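Local coordinates for D-alanyl transferase DltD (Enterococcus faecium TX0133A04, PDB 6PFX), which probably serves in the D-alanylation of lipoteichoic acid in the Gram-positive cell wall, as a transferase of the DltD family, at residues N31-E36 and R68-G73; L277-L282 and K319-S324. All blocks are in the same frame, centred on the assembly; numbering follows the deposited sequence.

Interaction 1. Residues N31-E36 and R68-G73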
loop_
_atom_site.group_PDB
_atom_site.type_symbol
_atom_site.label_atom_id
_atom_site.label_comp_id
_atom_site.label_asym_id
_atom_site.label_seq_id
_atom_site.Cartn_x
_atom_site.Cartn_y
_atom_site.Cartn_z
ATOM N N ASN A 31 6.761 6.849 13.486
ATOM C CA ASN A 31 7.236 8.201 13.192
ATOM C C ASN A 31 8.709 8.362 13.556
ATOM O O ASN A 31 9.470 9.028 12.842
ATOM C CB ASN A 31 6.390 9.246 13.923
ATOM C CG ASN A 31 4.948 9.273 13.457
ATOM O OD1 ASN A 31 4.531 8.507 12.580
ATOM N ND2 ASN A 31 4.170 10.158 14.053
ATOM N N TYR A 32 9.129 7.774 14.675
ATOM C CA TYR A 32 10.547 7.771 14.996
ATOM C C TYR A 32 11.335 7.047 13.914
ATOM O O TYR A 32 12.360 7.540 13.427
ATOM C CB TYR A 32 10.780 7.098 16.346
ATOM C CG TYR A 32 12.248 6.976 16.679
ATOM C CD1 TYR A 32 12.990 8.090 17.003
ATOM C CD2 TYR A 32 12.893 5.751 16.644
ATOM C CE1 TYR A 32 14.330 7.993 17.303
ATOM C CE2 TYR A 32 14.228 5.641 16.942
ATOM C CZ TYR A 32 14.943 6.767 17.274
ATOM O OH TYR A 32 16.279 6.657 17.571
ATOM N N ALA A 33 10.873 5.860 13.528
ATOM C CA ALA A 33 11.599 5.090 12.532
ATOM C C ALA A 33 11.703 5.866 11.231
ATOM O O ALA A 33 12.780 5.946 10.631
ATOM C CB ALA A 33 10.908 3.750 12.307
ATOM N N LEU A 34 10.580 6.435 10.770
ATOM C CA LEU A 34 10.590 7.195 9.524
ATOM C C LEU A 34 11.521 8.399 9.606
ATOM O O LEU A 34 12.076 8.817 8.582
ATOM C CB LEU A 34 9.165 7.618 9.160
ATOM C CG LEU A 34 8.269 6.455 8.728
ATOM C CD1 LEU A 34 6.811 6.868 8.628
ATOM C CD2 LEU A 34 8.742 5.877 7.396
ATOM N N SER A 35 11.740 8.943 10.810
ATOM C CA SER A 35 12.676 10.054 10.956
ATOM C C SER A 35 14.122 9.650 10.696
ATOM O O SER A 35 14.955 10.532 10.457
ATOM C CB SER A 35 12.555 10.715 12.337
ATOM O OG SER A 35 13.289 10.041 13.352
ATOM N N GLU A 36 14.436 8.354 10.730
ATOM C CA GLU A 36 15.788 7.884 10.471
ATOM C C GLU A 36 15.997 7.683 8.978
ATOM O O GLU A 36 15.114 7.177 8.271
ATOM C CB GLU A 36 16.063 6.566 11.194
ATOM C CG GLU A 36 15.853 6.612 12.692
ATOM C CD GLU A 36 16.195 5.297 13.379
ATOM O OE1 GLU A 36 16.865 4.438 12.762
ATOM O OE2 GLU A 36 15.796 5.124 14.548
ATOM N N ARG A 68 16.676 -0.037 5.193
ATOM C CA ARG A 68 15.813 -1.132 5.618
ATOM C C ARG A 68 14.365 -0.768 5.353
ATOM O O ARG A 68 13.899 0.311 5.770
ATOM C CB ARG A 68 16.050 -1.380 7.115
ATOM C CG ARG A 68 15.231 -2.504 7.700
ATOM C CD ARG A 68 15.618 -2.839 9.150
ATOM N NE ARG A 68 16.951 -3.430 9.281
ATOM C CZ ARG A 68 18.041 -2.765 9.661
ATOM N NH1 ARG A 68 17.979 -1.474 9.951
ATOM N NH2 ARG A 68 19.200 -3.400 9.752
ATOM N N PRO A 69 13.601 -1.609 4.659
ATOM C CA PRO A 69 12.174 -1.309 4.499
ATOM C C PRO A 69 11.482 -1.255 5.854
ATOM O O PRO A 69 11.789 -2.027 6.763
ATOM C CB PRO A 69 11.647 -2.465 3.636
ATOM C CG PRO A 69 12.875 -3.059 3.000
ATOM C CD PRO A 69 13.997 -2.853 3.968
ATOM N N PHE A 70 10.549 -0.322 5.990
ATOM C CA PHE A 70 9.620 -0.301 7.113
ATOM C C PHE A 70 8.255 -0.630 6.506
ATOM O O PHE A 70 7.720 0.148 5.708
ATOM C CB PHE A 70 9.622 1.040 7.836
ATOM C CG PHE A 70 9.032 0.956 9.202
ATOM C CD1 PHE A 70 7.673 0.764 9.358
ATOM C CD2 PHE A 70 9.833 1.031 10.329
ATOM C CE1 PHE A 70 7.110 0.665 10.628
ATOM C CE2 PHE A 70 9.287 0.912 11.595
ATOM C CZ PHE A 70 7.920 0.742 11.746
ATOM N N LEU A 71 7.724 -1.807 6.817
ATOM C CA LEU A 71 6.543 -2.302 6.121
ATOM C C LEU A 71 5.284 -1.705 6.734
ATOM O O LEU A 71 4.988 -1.928 7.914
ATOM C CB LEU A 71 6.499 -3.824 6.187
ATOM C CG LEU A 71 7.782 -4.547 5.785
ATOM C CD1 LEU A 71 7.588 -6.039 5.904
ATOM C CD2 LEU A 71 8.199 -4.180 4.366
ATOM N N LEU A 72 4.522 -0.980 5.922
ATOM C CA LEU A 72 3.347 -0.273 6.407
ATOM C C LEU A 72 2.048 -0.744 5.770
ATOM O O LEU A 72 0.981 -0.208 6.093
ATOM C CB LEU A 72 3.527 1.240 6.234
ATOM C CG LEU A 72 4.585 1.879 7.145
ATOM C CD1 LEU A 72 4.817 3.325 6.749
ATOM C CD2 LEU A 72 4.184 1.778 8.618
ATOM N N GLY A 73 2.090 -1.723 4.916
ATOM C CA GLY A 73 0.877 -2.399 4.523
ATOM C C GLY A 73 0.599 -3.636 5.374
ATOM O O GLY A 73 1.502 -4.186 6.007
#

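Interaction 2. Residues L277-L282 and K319-S324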
loop_
_atom_site.group_PDB
_atom_site.type_symbol
_atom_site.label_atom_id
_atom_site.label_comp_id
_atom_site.label_asym_id
_atom_site.label_seq_id
_atom_site.Cartn_x
_atom_site.Cartn_y
_atom_site.Cartn_z
ATOM N N LEU A 277 -5.889 10.959 -2.133
ATOM C CA LEU A 277 -5.417 11.459 -0.848
ATOM C C LEU A 277 -3.947 11.121 -0.648
ATOM O O LEU A 277 -3.155 11.971 -0.230
ATOM C CB LEU A 277 -6.234 10.847 0.285
ATOM C CG LEU A 277 -7.680 11.292 0.436
ATOM C CD1 LEU A 277 -8.395 10.468 1.486
ATOM C CD2 LEU A 277 -7.692 12.740 0.876
ATOM N N VAL A 278 -3.571 9.868 -0.920
ATOM C CA VAL A 278 -2.172 9.458 -0.845
ATOM C C VAL A 278 -1.297 10.349 -1.713
ATOM O O VAL A 278 -0.246 10.814 -1.269
ATOM C CB VAL A 278 -2.047 7.980 -1.257
ATOM C CG1 VAL A 278 -0.619 7.592 -1.467
ATOM C CG2 VAL A 278 -2.752 7.072 -0.231
ATOM N N LEU A 279 -1.690 10.569 -2.972
ATOM C CA LEU A 279 -0.906 11.409 -3.877
ATOM C C LEU A 279 -0.793 12.843 -3.366
ATOM O O LEU A 279 0.271 13.469 -3.469
ATOM C CB LEU A 279 -1.545 11.380 -5.263
ATOM C CG LEU A 279 -1.632 10.004 -5.928
ATOM C CD1 LEU A 279 -2.063 10.159 -7.392
ATOM C CD2 LEU A 279 -0.296 9.273 -5.825
ATOM N N ASP A 280 -1.885 13.381 -2.827
ATOM C CA ASP A 280 -1.866 14.722 -2.252
ATOM C C ASP A 280 -0.791 14.827 -1.182
ATOM O O ASP A 280 0.010 15.769 -1.181
ATOM C CB ASP A 280 -3.266 14.999 -1.700
ATOM C CG ASP A 280 -3.490 16.448 -1.299
ATOM O OD1 ASP A 280 -3.170 16.796 -0.142
ATOM O OD2 ASP A 280 -4.025 17.220 -2.128
ATOM N N GLN A 281 -0.744 13.860 -0.271
ATOM C CA GLN A 281 0.214 13.930 0.823
ATOM C C GLN A 281 1.637 13.657 0.348
ATOM O O GLN A 281 2.576 14.305 0.812
ATOM C CB GLN A 281 -0.205 12.985 1.947
ATOM C CG GLN A 281 0.581 13.141 3.237
ATOM C CD GLN A 281 0.311 14.459 3.954
ATOM O OE1 GLN A 281 -0.644 15.160 3.649
ATOM N NE2 GLN A 281 1.166 14.797 4.909
ATOM N N LEU A 282 1.822 12.706 -0.573
ATOM C CA LEU A 282 3.152 12.447 -1.110
ATOM C C LEU A 282 3.696 13.692 -1.782
ATOM O O LEU A 282 4.864 14.052 -1.599
ATOM C CB LEU A 282 3.099 11.284 -2.096
ATOM C CG LEU A 282 2.862 9.944 -1.418
ATOM C CD1 LEU A 282 2.460 8.938 -2.499
ATOM C CD2 LEU A 282 4.064 9.426 -0.725
ATOM N N LYS A 319 -2.256 4.962 -14.173
ATOM C CA LYS A 319 -1.080 5.631 -14.724
ATOM C C LYS A 319 -1.412 7.026 -15.233
ATOM O O LYS A 319 -0.595 7.939 -15.084
ATOM C CB LYS A 319 -0.401 4.751 -15.771
ATOM C CG LYS A 319 0.249 3.521 -15.137
ATOM C CD LYS A 319 1.249 2.821 -16.048
ATOM C CE LYS A 319 0.719 2.594 -17.437
ATOM N NZ LYS A 319 1.658 1.706 -18.190
ATOM N N PHE A 320 -2.612 7.229 -15.785
ATOM C CA PHE A 320 -3.032 8.585 -16.123
ATOM C C PHE A 320 -3.086 9.457 -14.874
ATOM O O PHE A 320 -2.588 10.591 -14.866
ATOM C CB PHE A 320 -4.391 8.548 -16.819
ATOM C CG PHE A 320 -4.918 9.899 -17.175
ATOM C CD1 PHE A 320 -5.697 10.618 -16.285
ATOM C CD2 PHE A 320 -4.625 10.458 -18.403
ATOM C CE1 PHE A 320 -6.183 11.877 -16.623
ATOM C CE2 PHE A 320 -5.104 11.704 -18.743
ATOM C CZ PHE A 320 -5.871 12.420 -17.848
ATOM N N GLN A 321 -3.652 8.930 -13.785
ATOM C CA GLN A 321 -3.754 9.721 -12.560
ATOM C C GLN A 321 -2.368 10.067 -12.027
ATOM O O GLN A 321 -2.125 11.190 -11.562
ATOM C CB GLN A 321 -4.557 8.952 -11.503
ATOM C CG GLN A 321 -4.862 9.740 -10.197
ATOM C CD GLN A 321 -5.888 9.020 -9.327
ATOM O OE1 GLN A 321 -6.484 8.024 -9.762
ATOM N NE2 GLN A 321 -6.084 9.494 -8.102
ATOM N N LEU A 322 -1.444 9.109 -12.101
ATOM C CA LEU A 322 -0.082 9.312 -11.618
ATOM C C LEU A 322 0.676 10.269 -12.528
ATOM O O LEU A 322 1.155 11.317 -12.081
ATOM C CB LEU A 322 0.606 7.942 -11.518
ATOM C CG LEU A 322 0.124 7.059 -10.364
ATOM C CD1 LEU A 322 0.631 5.641 -10.463
ATOM C CD2 LEU A 322 0.559 7.639 -9.021
ATOM N N ASN A 323 0.769 9.930 -13.818
ATOM C CA ASN A 323 1.595 10.685 -14.751
ATOM C C ASN A 323 1.085 12.107 -14.936
ATOM O O ASN A 323 1.881 13.047 -15.066
ATOM C CB ASN A 323 1.627 9.980 -16.109
ATOM C CG ASN A 323 2.384 8.678 -16.084
ATOM O OD1 ASN A 323 3.241 8.443 -15.227
ATOM N ND2 ASN A 323 2.099 7.829 -17.057
ATOM N N SER A 324 -0.236 12.287 -14.982
ATOM C CA SER A 324 -0.775 13.619 -15.215
ATOM C C SER A 324 -0.392 14.579 -14.100
ATOM O O SER A 324 -0.439 15.797 -14.296
ATOM C CB SER A 324 -2.301 13.584 -15.339
ATOM O OG SER A 324 -2.919 13.290 -14.098
#

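Interaction 1. Residues N31-E36 and R68-G73
Ala33, on helix 28-35, faces Phe70 of strand 68-71 with their CA atoms 7.9 Å apart, the closest CA pair of the two segments. This is helix-on-sheet packing in the α/β fold expected of a DltD protein, a family of the SGNH hydrolase clan: strand 68-71 is an outermost strand of the parallel sheet, bonded through Arg68 and Phe70 to the backbone of strand 39-43. Both CB atoms are directed at the opposing segment. The Ala33 methyl meets the phenyl ring obliquely at its CD2-CE2 bond, with CB 3.3 Å from Phe70 CE2 and 3.5 Å from Phe70 CD2, a tight fit for carbon on carbon. With CG of Phe70 also anti to the backbone N (chi1 -162°), the ring is carried to Ala33. The second touch is looser: CB of Leu34 does not point straight at the other segment, yet its CD1 comes to 4.5 Å from Leu72 CD1, methyl against methyl. All four side chains are buried; Ile12 and Ser16 of helix 9-18 lie against Ala33 and Phe70, while Ala89 and Met85 of helix 79-89 lie against Leu34 and Leu72. Glu36 N bonds Ala33 O at 2.9 Å, Lys96 NZ binds the Leu34 carbonyl, and Ser35 OG turns back to Tyr32 O at 2.7 Å, in the carbonyl plane and on a lone pair.

Interaction 2. Residues L277-L282 and K319-S324
Gln321 NE2 is gripped twice from helix 271-284, by hydrogen bonds to the side-chain OE1 of Gln276 and the backbone O of Phe272, while OE1 of the same amide accepts from Trp386 NE1. The buried amide is held at both ends, its orientation fixed by helix 271-284 on one side and helix 384-388 on the other. Its chain gets there fully stretched, CG lying trans to the backbone N (chi1 -174°) and the rest extended beyond it. In doing so it passes the tip of Leu279: Leu279 CD1 rests 4.0 Å from Gln321 CG and 4.1 Å from Gln321 NE2, so this methyl lies beside the chain as well as the amide nitrogen. Leu322 supplies the apolar half. Its CD2 meets Leu279 CD2 at 3.7 Å and is 4.0 Å from Leu279 CD1, wedging against both methyls of the fork, and the two leucine side chains cross at about a right angle. Just before them in the same segment, Phe320 O takes two bonds, from Ser324 N at 2.9 Å and from Ser324 OG at 2.8 Å, which arrive from opposite faces of its plane. Helix 308-323 lies in the beta-alpha-beta crossover between the adjacent parallel strands 288-293 and 330-332. Leu279 and Leu322 both touch Phe291 of strand 288-293, so the two helices pack side by side over the sheet, with helices 79-89 and 138-147 beyond helix 271-284.

How the interactions relate
Interaction 1 closes along the chain before interaction 2 opens. Their centres are 21 Å apart and their nearest atoms about 10 Å, without touching. Both are built around one parallel sheet, ordered 68-71, 39-43, 97-101, 288-293, 330-332: interaction 1 involves an outermost strand, interaction 2 the helices that pack on strand 288-293, next to the other outermost strand, 330-332. Helix 79-89 touches residues of both, linking them. One packs a helix on an edge strand, the other two helices against each other, in an SGNH-like domain. Ser46, His348 and Asp345 have a geometry consistent with a charge-relay triad, but neither contact includes them.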